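Local coordinates for protein alpha-1,4-endofucoidanase (Mariniflexile fucanivorans, PDB 6DLH) that hydrolyses internal linkages of fucoidan as a family 107 glycoside hydrolase with a retaining mechanism, its chain carrying several calcium-bound Ig-like domains, at residues D527-W532 against L612-E617. Numbering follows the deposited sequence.
With CA (calcium ion), chain G.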
loop_
_atom_site.group_PDB
_atom_site.type_symbol
_atom_site.label_atom_id
_atom_site.label_comp_id
_atom_site.label_asym_id
_atom_site.label_seq_id
_atom_site.Cartn_x
_atom_site.Cartn_y
_atom_site.Cartn_z
ATOM N N ASP A 527 35.783 1.178 -8.806
ATOM C CA ASP A 527 35.859 1.657 -10.179
ATOM C C ASP A 527 34.495 2.151 -10.684
ATOM O O ASP A 527 34.384 2.599 -11.824
ATOM C CB ASP A 527 36.497 0.607 -11.095
ATOM C CG ASP A 527 35.631 -0.622 -11.297
ATOM O OD1 ASP A 527 34.613 -0.745 -10.586
ATOM O OD2 ASP A 527 35.970 -1.437 -12.170
ATOM N N GLY A 528 33.458 2.046 -9.842
ATOM C CA GLY A 528 32.126 2.523 -10.186
ATOM C C GLY A 528 31.188 1.424 -10.691
ATOM O O GLY A 528 30.027 1.700 -10.984
ATOM N N THR A 529 31.687 0.184 -10.782
ATOM C CA THR A 529 30.902 -0.937 -11.285
ATOM C C THR A 529 29.765 -1.238 -10.309
ATOM O O THR A 529 29.985 -1.318 -9.097
ATOM C CB THR A 529 31.784 -2.174 -11.520
ATOM O OG1 THR A 529 32.933 -1.811 -12.287
ATOM C CG2 THR A 529 31.063 -3.318 -12.203
ATOM N N PRO A 530 28.507 -1.391 -10.791
ATOM C CA PRO A 530 27.412 -1.843 -9.932
ATOM C C PRO A 530 27.578 -3.347 -9.722
ATOM O O PRO A 530 27.982 -4.045 -10.649
ATOM C CB PRO A 530 26.164 -1.499 -10.755
ATOM C CG PRO A 530 26.634 -1.607 -12.190
ATOM C CD PRO A 530 28.071 -1.121 -12.170
ATOM N N VAL A 531 27.274 -3.820 -8.503
ATOM C CA VAL A 531 27.635 -5.163 -8.064
ATOM C C VAL A 531 26.415 -5.903 -7.514
ATOM O O VAL A 531 25.549 -5.300 -6.887
ATOM C CB VAL A 531 28.767 -5.129 -7.016
ATOM C CG1 VAL A 531 30.121 -4.812 -7.627
ATOM C CG2 VAL A 531 28.456 -4.190 -5.860
ATOM N N TRP A 532 26.386 -7.225 -7.726
ATOM C CA TRP A 532 25.417 -8.110 -7.093
ATOM C C TRP A 532 25.886 -8.498 -5.688
ATOM O O TRP A 532 27.061 -8.352 -5.359
ATOM C CB TRP A 532 25.187 -9.354 -7.957
ATOM C CG TRP A 532 24.530 -9.097 -9.278
ATOM C CD1 TRP A 532 25.149 -8.890 -10.476
ATOM C CD2 TRP A 532 23.117 -9.062 -9.548
ATOM N NE1 TRP A 532 24.225 -8.720 -11.472
ATOM C CE2 TRP A 532 22.968 -8.814 -10.933
ATOM C CE3 TRP A 532 21.967 -9.194 -8.759
ATOM C CZ2 TRP A 532 21.717 -8.705 -11.541
ATOM C CZ3 TRP A 532 20.733 -9.087 -9.362
ATOM C CH2 TRP A 532 20.612 -8.850 -10.732
ATOM N N LEU A 612 29.267 0.976 -16.660
ATOM C CA LEU A 612 29.825 -0.312 -16.260
ATOM C C LEU A 612 28.701 -1.231 -15.788
ATOM O O LEU A 612 27.622 -0.760 -15.418
ATOM C CB LEU A 612 30.871 -0.107 -15.154
ATOM C CG LEU A 612 32.021 0.844 -15.485
ATOM C CD1 LEU A 612 32.814 1.206 -14.236
ATOM C CD2 LEU A 612 32.932 0.254 -16.548
ATOM N N SER A 613 28.977 -2.546 -15.795
ATOM C CA SER A 613 28.020 -3.558 -15.375
ATOM C C SER A 613 28.740 -4.789 -14.817
ATOM O O SER A 613 29.967 -4.848 -14.838
ATOM C CB SER A 613 27.097 -3.922 -16.501
ATOM O OG SER A 613 27.809 -4.533 -17.559
ATOM N N SER A 614 27.956 -5.751 -14.303
ATOM C CA SER A 614 28.444 -7.019 -13.779
ATOM C C SER A 614 27.318 -8.050 -13.772
ATOM O O SER A 614 26.148 -7.691 -13.687
ATOM C CB SER A 614 29.068 -6.858 -12.406
ATOM O OG SER A 614 28.101 -6.517 -11.423
ATOM N N ASP A 615 27.682 -9.332 -13.862
ATOM C CA ASP A 615 26.706 -10.404 -13.973
ATOM C C ASP A 615 26.667 -11.213 -12.678
ATOM O O ASP A 615 27.561 -11.111 -11.837
ATOM C CB ASP A 615 26.996 -11.315 -15.170
ATOM C CG ASP A 615 27.023 -10.601 -16.513
ATOM O OD1 ASP A 615 26.148 -9.738 -16.749
ATOM O OD2 ASP A 615 27.916 -10.921 -17.321
ATOM N N THR A 616 25.588 -11.987 -12.522
ATOM C CA THR A 616 25.501 -13.040 -11.525
ATOM C C THR A 616 24.665 -14.182 -12.093
ATOM O O THR A 616 24.011 -14.025 -13.121
ATOM C CB THR A 616 24.945 -12.538 -10.187
ATOM O OG1 THR A 616 25.266 -13.530 -9.213
ATOM C CG2 THR A 616 23.448 -12.318 -10.206
ATOM N N GLU A 617 24.708 -15.329 -11.410
ATOM C CA GLU A 617 23.900 -16.479 -11.777
ATOM C C GLU A 617 22.777 -16.598 -10.754
ATOM O O GLU A 617 23.035 -16.572 -9.550
ATOM C CB GLU A 617 24.760 -17.744 -11.845
ATOM C CG GLU A 617 23.950 -19.023 -12.000
ATOM C CD GLU A 617 24.695 -20.345 -11.860
ATOM O OE1 GLU A 617 25.897 -20.332 -11.480
ATOM O OE2 GLU A 617 24.069 -21.397 -12.125
HETATM CA CA CA G . 28.472 3.460 -10.642
HETATM O O HOH W 1 28.673 -8.074 -9.202
HETATM O O HOH W 2 30.152 4.590 -12.235
#
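Two hydrogen bonds, both using S614, tie 527-532 to 612-617. S614 OG donates to P530 O at 2.6 Å; OG lies between its own backbone N and carbonyl carbon (chi1 68°), which turns it to a lone pair of that oxygen, in the carbonyl plane. A water that accepts from W532 N and donates to S614 OG adds a bridge, so this hydroxyl both donates and accepts. The indole NE1 gives the second bond, to S614 O at 3.1 Å; the acceptor lies close to the ring plane, but the bond is bent (N-H...O 138°) and approaches from above the carbonyl plane. Over one indole face, T616 CG2 makes a CH-pi contact, 3.5 Å from the centroid of the W532 five-membered ring, while T616 OG1 bonds to S534 O. An alanine in place of W532 would probably leave S614 O without this donor and the T616 methyl without its ring face.

The segments run 28° apart end to end but are not paired as neighbouring strands: 531-532 pairs antiparallel with 558-559, whereas 613-623 lies in a mixed four-stranded sheet, probably the last strand of a bacterial Ig domain. At the calcium end, G528 O binds the ion at 2.4 Å, alongside D560, E562, D564, D609 and a water. Next to it, D527 OD1 accepts from T529 N, an Asx turn, and also from T529 OG1, both from the same face of the carboxylate.

Between the calcium end and S614 the contact is van der Waals: methyls meet oxygens where L612 CD1 lies 3.6 Å from T529 OG1 and T529 CG2 3.2 Å from S613 O, and P530 CD makes an apolar contact with L612 CB at 4.2 Å.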